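PDB 3RYK: dTDP-4-dehydrorhamnose 3,5-epimerase from Bacillus anthracis str. Ames, which catalyses the double epimerisation, at C3 and C5 of the sugar ring, of dTDP-4-dehydro-6-deoxyglucose on the pathway to dTDP-L-rhamnose. Local coordinates for residues V27-F32 against R123-S128; D71-S76 against I153-V158; K96-M101 against L135-G140; Q102-D107 against C146-H151. All coordinates share one frame; numbering follows the deposited sequence.

Contact 1: V27-F32 against R123-S128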
# COMPACT_ATOMS: atom_id res chain seq x y z
N VAL A 27 7.73 -9.33 14.89
CA VAL A 27 6.47 -9.97 15.31
C VAL A 27 6.06 -9.51 16.72
O VAL A 27 6.81 -9.69 17.69
CB VAL A 27 6.55 -11.52 15.30
CG1 VAL A 27 5.25 -12.15 15.82
CG2 VAL A 27 6.86 -12.05 13.90
N ILE A 28 4.89 -8.90 16.83
CA ILE A 28 4.39 -8.42 18.12
C ILE A 28 3.82 -9.59 18.91
O ILE A 28 4.06 -9.72 20.12
CB ILE A 28 3.35 -7.30 17.92
CG1 ILE A 28 4.07 -5.99 17.61
CG2 ILE A 28 2.46 -7.16 19.15
CD1 ILE A 28 3.33 -5.07 16.71
N GLU A 29 3.06 -10.45 18.23
CA GLU A 29 2.47 -11.63 18.87
C GLU A 29 1.96 -12.57 17.79
O GLU A 29 1.67 -12.14 16.66
CB GLU A 29 1.31 -11.26 19.79
CG GLU A 29 0.13 -10.60 19.08
CD GLU A 29 -1.05 -10.30 19.98
OE1 GLU A 29 -1.00 -10.58 21.20
OE2 GLU A 29 -2.06 -9.79 19.46
N THR A 30 1.87 -13.85 18.14
CA THR A 30 1.39 -14.87 17.26
C THR A 30 0.23 -15.53 17.99
O THR A 30 0.32 -15.82 19.19
CB THR A 30 2.46 -15.95 16.94
OG1 THR A 30 3.62 -15.34 16.35
CG2 THR A 30 1.89 -16.99 15.99
N ASN A 31 -0.88 -15.73 17.29
CA ASN A 31 -2.04 -16.37 17.86
C ASN A 31 -2.61 -17.40 16.88
O ASN A 31 -2.46 -17.29 15.67
CB ASN A 31 -3.15 -15.39 18.27
CG ASN A 31 -2.71 -14.39 19.34
OD1 ASN A 31 -1.93 -13.48 19.07
ND2 ASN A 31 -3.30 -14.49 20.52
N PHE A 32 -3.26 -18.41 17.44
CA PHE A 32 -3.88 -19.46 16.66
C PHE A 32 -2.87 -20.11 15.72
O PHE A 32 -3.18 -20.43 14.59
CB PHE A 32 -5.11 -18.90 15.92
CG PHE A 32 -5.89 -17.93 16.77
CD1 PHE A 32 -6.42 -18.32 17.98
CD2 PHE A 32 -6.11 -16.63 16.33
CE1 PHE A 32 -7.11 -17.42 18.77
CE2 PHE A 32 -6.83 -15.73 17.12
CZ PHE A 32 -7.32 -16.12 18.33
N ARG A 123 -9.90 -13.02 17.89
CA ARG A 123 -9.08 -12.02 18.56
C ARG A 123 -9.25 -10.66 17.89
O ARG A 123 -9.27 -10.56 16.66
CB ARG A 123 -7.61 -12.44 18.66
CG ARG A 123 -6.71 -11.44 19.41
CD ARG A 123 -5.38 -12.09 19.77
NE ARG A 123 -4.48 -11.22 20.54
CZ ARG A 123 -4.56 -11.02 21.85
NH1 ARG A 123 -5.54 -11.58 22.56
NH2 ARG A 123 -3.69 -10.21 22.46
N GLY A 124 -9.39 -9.65 18.74
CA GLY A 124 -9.57 -8.26 18.33
C GLY A 124 -8.29 -7.44 18.46
O GLY A 124 -7.74 -7.32 19.56
N TYR A 125 -7.82 -6.88 17.34
CA TYR A 125 -6.59 -6.08 17.28
C TYR A 125 -6.86 -4.65 16.82
O TYR A 125 -7.74 -4.40 15.96
CB TYR A 125 -5.67 -6.65 16.21
CG TYR A 125 -5.38 -8.12 16.27
CD1 TYR A 125 -4.23 -8.61 16.86
CD2 TYR A 125 -6.24 -9.02 15.68
CE1 TYR A 125 -3.94 -9.96 16.88
CE2 TYR A 125 -5.98 -10.37 15.70
CZ TYR A 125 -4.82 -10.84 16.30
OH TYR A 125 -4.56 -12.19 16.30
N ILE A 126 -6.11 -3.70 17.36
CA ILE A 126 -6.24 -2.31 16.99
C ILE A 126 -5.09 -1.99 16.05
O ILE A 126 -3.93 -2.00 16.48
CB ILE A 126 -6.26 -1.33 18.20
CG1 ILE A 126 -7.48 -1.59 19.12
CG2 ILE A 126 -6.26 0.10 17.73
CD1 ILE A 126 -7.51 -0.72 20.39
N LEU A 127 -5.42 -1.72 14.79
CA LEU A 127 -4.49 -1.38 13.74
C LEU A 127 -4.77 0.08 13.40
O LEU A 127 -5.93 0.50 13.22
CB LEU A 127 -4.68 -2.31 12.54
CG LEU A 127 -4.61 -3.82 12.86
CD1 LEU A 127 -4.76 -4.68 11.60
CD2 LEU A 127 -3.30 -4.15 13.57
N SER A 128 -3.72 0.89 13.34
CA SER A 128 -3.89 2.30 13.04
C SER A 128 -2.78 2.93 12.21
O SER A 128 -1.72 2.33 11.98
CB SER A 128 -4.04 3.08 14.34
OG SER A 128 -2.81 3.04 15.07
O HOH W 1 -1.93 -12.65 16.27

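Contact 2: D71-S76 against I153-V158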
# COMPACT_ATOMS: atom_id res chain seq x y z
N ASP A 71 -3.46 -6.02 -4.18
CA ASP A 71 -3.51 -5.05 -3.07
C ASP A 71 -4.86 -4.38 -3.21
O ASP A 71 -5.19 -3.85 -4.28
CB ASP A 71 -2.45 -3.93 -3.12
CG ASP A 71 -1.01 -4.43 -2.99
OD1 ASP A 71 -0.78 -5.65 -2.95
OD2 ASP A 71 -0.10 -3.55 -2.95
N ASN A 72 -5.61 -4.39 -2.12
CA ASN A 72 -6.94 -3.81 -2.04
C ASN A 72 -6.92 -2.63 -1.07
O ASN A 72 -6.19 -2.65 -0.09
CB ASN A 72 -7.89 -4.89 -1.51
CG ASN A 72 -7.94 -6.12 -2.41
OD1 ASN A 72 -7.91 -6.01 -3.63
ND2 ASN A 72 -8.04 -7.31 -1.80
N VAL A 73 -7.71 -1.60 -1.37
CA VAL A 73 -7.83 -0.41 -0.52
C VAL A 73 -9.31 -0.18 -0.23
O VAL A 73 -10.11 -0.01 -1.15
CB VAL A 73 -7.20 0.85 -1.15
CG1 VAL A 73 -7.45 2.08 -0.27
CG2 VAL A 73 -5.69 0.63 -1.36
N SER A 74 -9.65 -0.19 1.06
CA SER A 74 -10.98 0.02 1.58
C SER A 74 -11.09 1.38 2.25
O SER A 74 -10.37 1.65 3.21
CB SER A 74 -11.31 -1.09 2.59
OG SER A 74 -12.50 -0.83 3.30
N TYR A 75 -11.96 2.25 1.73
CA TYR A 75 -12.20 3.58 2.29
C TYR A 75 -13.59 3.55 2.90
O TYR A 75 -14.56 3.08 2.25
CB TYR A 75 -12.06 4.73 1.27
CG TYR A 75 -12.65 6.04 1.81
CD1 TYR A 75 -11.95 6.85 2.71
CD2 TYR A 75 -13.92 6.43 1.44
CE1 TYR A 75 -12.53 8.04 3.22
CE2 TYR A 75 -14.51 7.60 1.92
CZ TYR A 75 -13.84 8.40 2.80
OH TYR A 75 -14.49 9.54 3.24
N SER A 76 -13.70 4.04 4.14
CA SER A 76 -14.96 4.11 4.88
C SER A 76 -15.09 5.54 5.41
O SER A 76 -14.31 5.99 6.26
CB SER A 76 -15.00 3.10 6.02
OG SER A 76 -14.85 1.77 5.56
N ILE A 153 -8.91 4.43 6.08
CA ILE A 153 -8.43 3.75 4.89
C ILE A 153 -7.60 2.53 5.29
O ILE A 153 -6.57 2.65 5.98
CB ILE A 153 -7.55 4.69 4.03
CG1 ILE A 153 -8.29 5.97 3.67
CG2 ILE A 153 -7.07 3.97 2.76
CD1 ILE A 153 -7.44 6.98 2.90
N VAL A 154 -8.06 1.36 4.84
CA VAL A 154 -7.41 0.10 5.13
C VAL A 154 -6.88 -0.47 3.82
O VAL A 154 -7.54 -0.42 2.78
CB VAL A 154 -8.39 -0.90 5.74
CG1 VAL A 154 -7.70 -2.21 6.06
CG2 VAL A 154 -9.04 -0.33 6.99
N MET A 155 -5.68 -1.01 3.88
CA MET A 155 -5.05 -1.61 2.73
C MET A 155 -4.70 -3.04 3.10
O MET A 155 -4.27 -3.30 4.22
CB MET A 155 -3.77 -0.87 2.36
CG MET A 155 -3.03 -1.49 1.18
SD MET A 155 -1.43 -0.75 0.84
CE MET A 155 -1.89 0.92 0.40
N TYR A 156 -4.92 -3.97 2.18
CA TYR A 156 -4.56 -5.34 2.47
C TYR A 156 -4.24 -6.12 1.22
O TYR A 156 -4.89 -5.95 0.19
CB TYR A 156 -5.57 -6.05 3.35
CG TYR A 156 -6.93 -6.30 2.77
CD1 TYR A 156 -7.26 -7.55 2.24
CD2 TYR A 156 -7.90 -5.30 2.78
CE1 TYR A 156 -8.53 -7.78 1.72
CE2 TYR A 156 -9.14 -5.53 2.27
CZ TYR A 156 -9.45 -6.77 1.74
OH TYR A 156 -10.70 -6.98 1.23
N LYS A 157 -3.21 -6.95 1.33
CA LYS A 157 -2.74 -7.78 0.25
C LYS A 157 -3.38 -9.15 0.37
O LYS A 157 -3.75 -9.57 1.46
CB LYS A 157 -1.24 -7.95 0.33
CG LYS A 157 -0.42 -6.69 0.30
CD LYS A 157 1.06 -7.03 0.53
CE LYS A 157 1.93 -5.81 0.36
NZ LYS A 157 1.69 -5.03 -0.88
N VAL A 158 -3.51 -9.84 -0.76
CA VAL A 158 -4.07 -11.19 -0.79
C VAL A 158 -3.20 -12.03 -1.73
O VAL A 158 -2.73 -11.52 -2.74
CB VAL A 158 -5.57 -11.22 -1.23
CG1 VAL A 158 -6.42 -10.34 -0.31
CG2 VAL A 158 -5.72 -10.81 -2.69

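Contact 3: K96-M101 against L135-G140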
# COMPACT_ATOMS: atom_id res chain seq x y z
N LYS A 96 -4.24 -13.07 3.91
CA LYS A 96 -4.34 -11.62 3.84
C LYS A 96 -3.29 -10.99 4.75
O LYS A 96 -2.83 -11.65 5.68
CB LYS A 96 -5.72 -11.14 4.25
CG LYS A 96 -6.84 -11.70 3.39
CD LYS A 96 -8.17 -11.16 3.82
CE LYS A 96 -9.30 -11.75 2.99
NZ LYS A 96 -10.60 -11.18 3.41
N LEU A 97 -2.93 -9.74 4.47
CA LEU A 97 -1.94 -8.97 5.27
C LEU A 97 -2.52 -7.57 5.25
O LEU A 97 -2.47 -6.88 4.23
CB LEU A 97 -0.55 -9.07 4.65
CG LEU A 97 0.65 -8.45 5.37
CD1 LEU A 97 0.86 -9.08 6.73
CD2 LEU A 97 1.84 -8.70 4.48
N ILE A 98 -3.06 -7.16 6.38
CA ILE A 98 -3.74 -5.89 6.51
C ILE A 98 -3.06 -4.82 7.34
O ILE A 98 -2.44 -5.11 8.36
CB ILE A 98 -5.11 -6.12 7.20
CG1 ILE A 98 -6.01 -7.14 6.45
CG2 ILE A 98 -5.87 -4.80 7.36
CD1 ILE A 98 -5.91 -8.57 6.91
N GLN A 99 -3.21 -3.58 6.89
CA GLN A 99 -2.68 -2.41 7.57
C GLN A 99 -3.63 -1.23 7.35
O GLN A 99 -4.46 -1.23 6.41
CB GLN A 99 -1.28 -2.01 7.10
CG GLN A 99 -1.17 -1.57 5.67
CD GLN A 99 0.20 -1.05 5.31
OE1 GLN A 99 0.95 -0.61 6.18
NE2 GLN A 99 0.52 -1.06 4.03
N VAL A 100 -3.49 -0.24 8.22
CA VAL A 100 -4.30 0.97 8.18
C VAL A 100 -3.41 2.13 7.77
O VAL A 100 -2.37 2.40 8.41
CB VAL A 100 -4.97 1.22 9.54
CG1 VAL A 100 -5.70 2.55 9.52
CG2 VAL A 100 -5.92 0.06 9.89
N MET A 101 -3.81 2.84 6.72
CA MET A 101 -3.04 3.97 6.19
C MET A 101 -3.51 5.32 6.73
O MET A 101 -2.72 6.29 6.81
CB MET A 101 -3.08 3.95 4.66
CG MET A 101 -2.65 2.59 4.06
SD MET A 101 -1.03 1.98 4.62
CE MET A 101 0.04 3.30 4.01
N LEU A 135 -1.51 -7.14 10.27
CA LEU A 135 -1.99 -8.43 10.74
C LEU A 135 -1.93 -9.41 9.58
O LEU A 135 -2.42 -9.11 8.48
CB LEU A 135 -3.42 -8.30 11.24
CG LEU A 135 -4.05 -9.56 11.81
CD1 LEU A 135 -3.32 -10.04 13.06
CD2 LEU A 135 -5.52 -9.30 12.12
N LEU A 136 -1.31 -10.57 9.81
CA LEU A 136 -1.19 -11.62 8.82
C LEU A 136 -2.33 -12.56 9.18
O LEU A 136 -2.34 -13.16 10.26
CB LEU A 136 0.18 -12.32 8.90
CG LEU A 136 0.54 -13.38 7.84
CD1 LEU A 136 -0.35 -14.63 7.90
CD2 LEU A 136 0.51 -12.76 6.46
N VAL A 137 -3.34 -12.63 8.30
CA VAL A 137 -4.50 -13.48 8.50
C VAL A 137 -4.31 -14.73 7.63
O VAL A 137 -4.36 -14.66 6.39
CB VAL A 137 -5.81 -12.78 8.07
CG1 VAL A 137 -7.01 -13.59 8.53
CG2 VAL A 137 -5.89 -11.37 8.64
N PRO A 138 -4.09 -15.90 8.26
CA PRO A 138 -3.90 -17.09 7.46
C PRO A 138 -5.15 -17.58 6.75
O PRO A 138 -6.25 -17.07 6.99
CB PRO A 138 -3.49 -18.16 8.50
CG PRO A 138 -3.35 -17.49 9.79
CD PRO A 138 -4.03 -16.18 9.71
N LYS A 139 -4.97 -18.56 5.88
CA LYS A 139 -6.09 -19.18 5.17
C LYS A 139 -6.84 -19.96 6.25
O LYS A 139 -6.23 -20.43 7.21
CB LYS A 139 -5.60 -20.11 4.06
CG LYS A 139 -4.91 -19.39 2.92
CD LYS A 139 -4.46 -20.36 1.86
CE LYS A 139 -3.90 -19.62 0.66
NZ LYS A 139 -3.51 -20.53 -0.43
N GLY A 140 -8.17 -20.08 6.12
CA GLY A 140 -8.98 -20.79 7.11
C GLY A 140 -9.56 -19.91 8.20
O GLY A 140 -10.10 -20.41 9.20

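Contact 4: Q102-D107 against C146-H151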
# COMPACT_ATOMS: atom_id res chain seq x y z
N GLN A 102 -4.79 5.39 7.06
CA GLN A 102 -5.39 6.58 7.60
C GLN A 102 -6.48 6.11 8.56
O GLN A 102 -7.26 5.22 8.23
CB GLN A 102 -5.96 7.47 6.49
CG GLN A 102 -6.56 8.75 7.01
CD GLN A 102 -7.00 9.73 5.93
OE1 GLN A 102 -6.50 9.71 4.80
NE2 GLN A 102 -7.91 10.62 6.29
N GLY A 103 -6.50 6.71 9.75
CA GLY A 103 -7.45 6.36 10.78
C GLY A 103 -7.05 5.16 11.64
O GLY A 103 -5.87 4.88 11.88
N ALA A 104 -8.05 4.43 12.10
CA ALA A 104 -7.83 3.28 12.95
C ALA A 104 -9.04 2.36 12.90
O ALA A 104 -10.15 2.84 12.68
CB ALA A 104 -7.57 3.73 14.37
N ILE A 105 -8.79 1.07 13.10
CA ILE A 105 -9.81 0.04 13.10
C ILE A 105 -9.60 -0.99 14.20
O ILE A 105 -8.50 -1.13 14.74
CB ILE A 105 -9.78 -0.76 11.74
CG1 ILE A 105 -8.53 -1.68 11.65
CG2 ILE A 105 -9.88 0.17 10.56
CD1 ILE A 105 -8.32 -2.36 10.29
N TYR A 106 -10.68 -1.66 14.55
CA TYR A 106 -10.70 -2.76 15.51
C TYR A 106 -10.91 -3.92 14.56
O TYR A 106 -12.01 -4.06 14.01
CB TYR A 106 -11.79 -2.62 16.55
CG TYR A 106 -12.06 -3.86 17.40
CD1 TYR A 106 -11.19 -4.26 18.41
CD2 TYR A 106 -13.24 -4.59 17.24
CE1 TYR A 106 -11.47 -5.39 19.19
CE2 TYR A 106 -13.54 -5.71 18.03
CZ TYR A 106 -12.66 -6.11 19.00
OH TYR A 106 -12.98 -7.22 19.78
N ASP A 107 -9.88 -4.72 14.36
CA ASP A 107 -9.91 -5.84 13.46
C ASP A 107 -10.05 -7.18 14.17
O ASP A 107 -9.35 -7.46 15.15
CB ASP A 107 -8.64 -5.76 12.63
CG ASP A 107 -8.62 -6.73 11.48
OD1 ASP A 107 -8.72 -7.97 11.68
OD2 ASP A 107 -8.46 -6.23 10.36
N CYS A 146 -13.97 -2.90 12.20
CA CYS A 146 -14.85 -1.77 12.53
C CYS A 146 -13.98 -0.53 12.56
O CYS A 146 -12.99 -0.47 13.30
CB CYS A 146 -15.53 -1.97 13.89
SG CYS A 146 -16.72 -0.69 14.36
N THR A 147 -14.35 0.47 11.77
CA THR A 147 -13.58 1.72 11.72
C THR A 147 -13.89 2.49 13.00
O THR A 147 -15.03 2.57 13.43
CB THR A 147 -13.88 2.51 10.45
OG1 THR A 147 -15.27 2.88 10.41
CG2 THR A 147 -13.55 1.66 9.21
N LEU A 148 -12.87 3.07 13.62
CA LEU A 148 -13.07 3.78 14.88
C LEU A 148 -13.22 5.30 14.78
O LEU A 148 -13.64 5.95 15.74
CB LEU A 148 -11.87 3.46 15.79
CG LEU A 148 -11.57 1.97 16.05
CD1 LEU A 148 -10.38 1.90 17.07
CD2 LEU A 148 -12.76 1.16 16.55
N VAL A 149 -12.87 5.86 13.63
CA VAL A 149 -12.94 7.30 13.40
C VAL A 149 -13.28 7.52 11.95
O VAL A 149 -13.05 6.63 11.14
CB VAL A 149 -11.58 7.98 13.68
CG1 VAL A 149 -11.26 7.90 15.15
CG2 VAL A 149 -10.47 7.35 12.82
N PRO A 150 -13.80 8.71 11.60
CA PRO A 150 -14.13 8.95 10.19
C PRO A 150 -12.92 8.89 9.27
O PRO A 150 -11.75 9.00 9.72
CB PRO A 150 -14.67 10.39 10.18
CG PRO A 150 -14.99 10.71 11.59
CD PRO A 150 -14.22 9.81 12.48
N HIS A 151 -13.21 8.72 7.99
CA HIS A 151 -12.20 8.67 6.94
C HIS A 151 -11.07 7.68 7.20
O HIS A 151 -9.90 8.08 7.23
CB HIS A 151 -11.63 10.07 6.68
CG HIS A 151 -12.66 11.11 6.37
ND1 HIS A 151 -13.24 11.24 5.13
CD2 HIS A 151 -13.20 12.08 7.14
CE1 HIS A 151 -14.11 12.24 5.15
NE2 HIS A 151 -14.10 12.77 6.36

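Contact 1: V27-F32 against R123-S128
Side chains and one bridging water join Glu29, Asn31 and Phe32 to Arg123 and Tyr125 in a surface contact between the two sheets of the jelly roll. Strand 29-31 runs antiparallel to strand 123-128 at 154°, but the axes stay 10.6 Å apart, too far for backbone pairing, and a salt bridge spans the gap. Arg123 reaches over with its chain extended from CG to NE, meeting Glu29, extended beyond CG, from the opposite direction. Arg123 NE donates an almost straight bond of 3.0 Å to Glu29 OE2, which lies in the guanidinium plane, although the nitrogen stands well above the plane of the carboxylate. The second link, Arg123 NH2 to Glu29 OE1, is equally long but weak, bent to 129°, consistent with the two flat groups being turned 62° apart. Asn31 lays its amide over one face of the guanidinium, nearly parallel to it, and packs ND2 against Arg123 CD at 3.3 Å. The Phe32 ring turns its edge to Arg123 CB, 3.7 Å from CZ, so the arginine is held along its length. Tyr125, which packs inward on Ile109 and Leu135, also presents its ring edge to the carboxylate, with CE1 3.2 Å from Glu29 OE2. A water completes the bridge between the strands: it donates to Asn31 OD1 at 2.9 Å and is hydrogen-bonded to Tyr125 OH at 2.7 Å.

Contact 2: D71-S76 against I153-V158
Asp71 and Lys157 lie side by side on one face of an antiparallel strand pair and close a buried salt bridge, with Asp71 OD2 3.1 Å from Lys157 NZ. The lysine runs straight to CE and then bends (chi4 -49°), which turns the ammonium back to the carboxylate; its bond to OD1 is weak. Lys157 NZ also bridges to Asp71 of the second subunit and makes a cation-pi contact with Tyr54 of its own chain, so acids from both chains probably offset the charge of the lysines that meet here. Further along this face, Val73 CG1 packs on Ile153 CG2 at 3.6 Å, and Ile153 CG1 meets the edge of the Tyr75 ring. On the other face Asn72 CB sits over the Tyr156 ring, 4.1 Å from its centroid, a CH-pi contact, while Asn72 OD1 is bonded to Gln70. Beneath these groups, the hydrogen-bonded pairs Asn72-Tyr156 and Ser74-Val154 fix the register; Ser74 N to Val154 O is the shortest of their four bonds at 2.7 Å. Strand 153-158 pairs on its other side with strand 96-100, and strand 71-76 continues the sheet across the dimer interface into an antiparallel strand of the second subunit.

Contact 3: K96-M101 against L135-G140
Strands 96-100 and 135-137 pair antiparallel, their axes 4.7 Å apart and inclined at 155°, through hydrogen-bonded pairs Lys96-Val137 and Ile98-Leu135 that flank the non-hydrogen-bonded pair Leu97-Leu136. Four backbone bonds of 2.8 to 2.9 Å hold this short ladder, and Leu97 CA adds a CA-H...O contact of 3.2 Å to Leu135 O. On the face carrying Lys96, Ile98 and Val137, Ile98 CG1 lies beside its own backbone N and CD1 is directed across to Val137 CG2. The 3.3 Å between these two carbons is shorter than normal contact, and with chi2 at 93°, away from a staggered value, the placing of CD1 is doubtful. Lys96 touches the same valine only at its base, CB to CB at 4.2 Å, and its extended chain then leads away from the strand pair. The opposite face holds a leucine pair: Leu97 CD1 rests 3.7 Å from Leu136 CD2, and that same Leu136 methyl also lies against the carbonyl oxygen of Lys96. Both residues are buried, with Phe68 packing on Leu97 and Val64 on Leu136. Beyond the Ile98 face lies the core of the jelly roll, where Leu135 and Val137 pack on Ile109 and Leu135 also packs on Tyr125. Within its own sheet the ladder is central: strand 96-100 bonds along its other edge to strand 152-158, and strand 134-137 pairs with strand 35-45, which pairs in turn with the N-terminal strand 26-31.

Contact 4: Q102-D107 against C146-H151
Leu148 CG stands anti to its carbonyl carbon (chi1 -55°), which carries the leucine side chain back across strand 104-107, and Gln102, extended throughout with chi1 -178°, reaches along the backbone of His151. The contact is the end of an antiparallel ladder in the five-stranded sheet of the jelly roll, where strands 104-111 and 141-147 are neighbours; Leu148 lies at its last bond and Gln102 beyond it. Tyr106 and Cys146 form a hydrogen-bonded pair, each N to the other's O at 2.9 Å, and Ile105 faces Thr147 in the next, non-hydrogen-bonded pair. Leu148 N, just past the strand end, still donates a nearly straight bond of 2.9 Å to Ala104 O. The leucine then lies over that strand: CG is 3.9 Å from Ile105 CA, and CD2 packs on Tyr106 CB at the same distance. On the other face the methyls Ile105 CG2 and Thr147 CG2 touch loosely at 4.2 Å, next to Thr152 and Val154 of the facing sheet, while Thr147 OG1 is tied to Thr81 N. Past the ladder the chains separate, and Val149 CG2 packs 3.8 Å from CA of Gly103. Gln102 and His151 point the same way, and the imidazole ND1 is bonded to Tyr75 OH; Gln102 NE2 comes within 3.4 Å of His151 O, but at an angle too poor for a hydrogen bond.

From the N terminus, strand 26-31 waits 91 residues for its partner in contact 1, strand 122-128. Within that span strand 70-76 opens contact 2, and segments 96-101 and 102-107, successive in the chain, open contacts 3 and 4. Contact 1 therefore crosses the other three. Contact 3 closes next at 135-140, then contact 4 at 146-151; these two cross each other, and both lie within the long loop that contact 2 finally completes at 153-158. Contacts 2 and 3 build adjoining ladders of one sheet, contact 4 belongs to the other, and contact 1 spans the two. Leu127, Leu135, Val100 and Ile105 meet between the sheets.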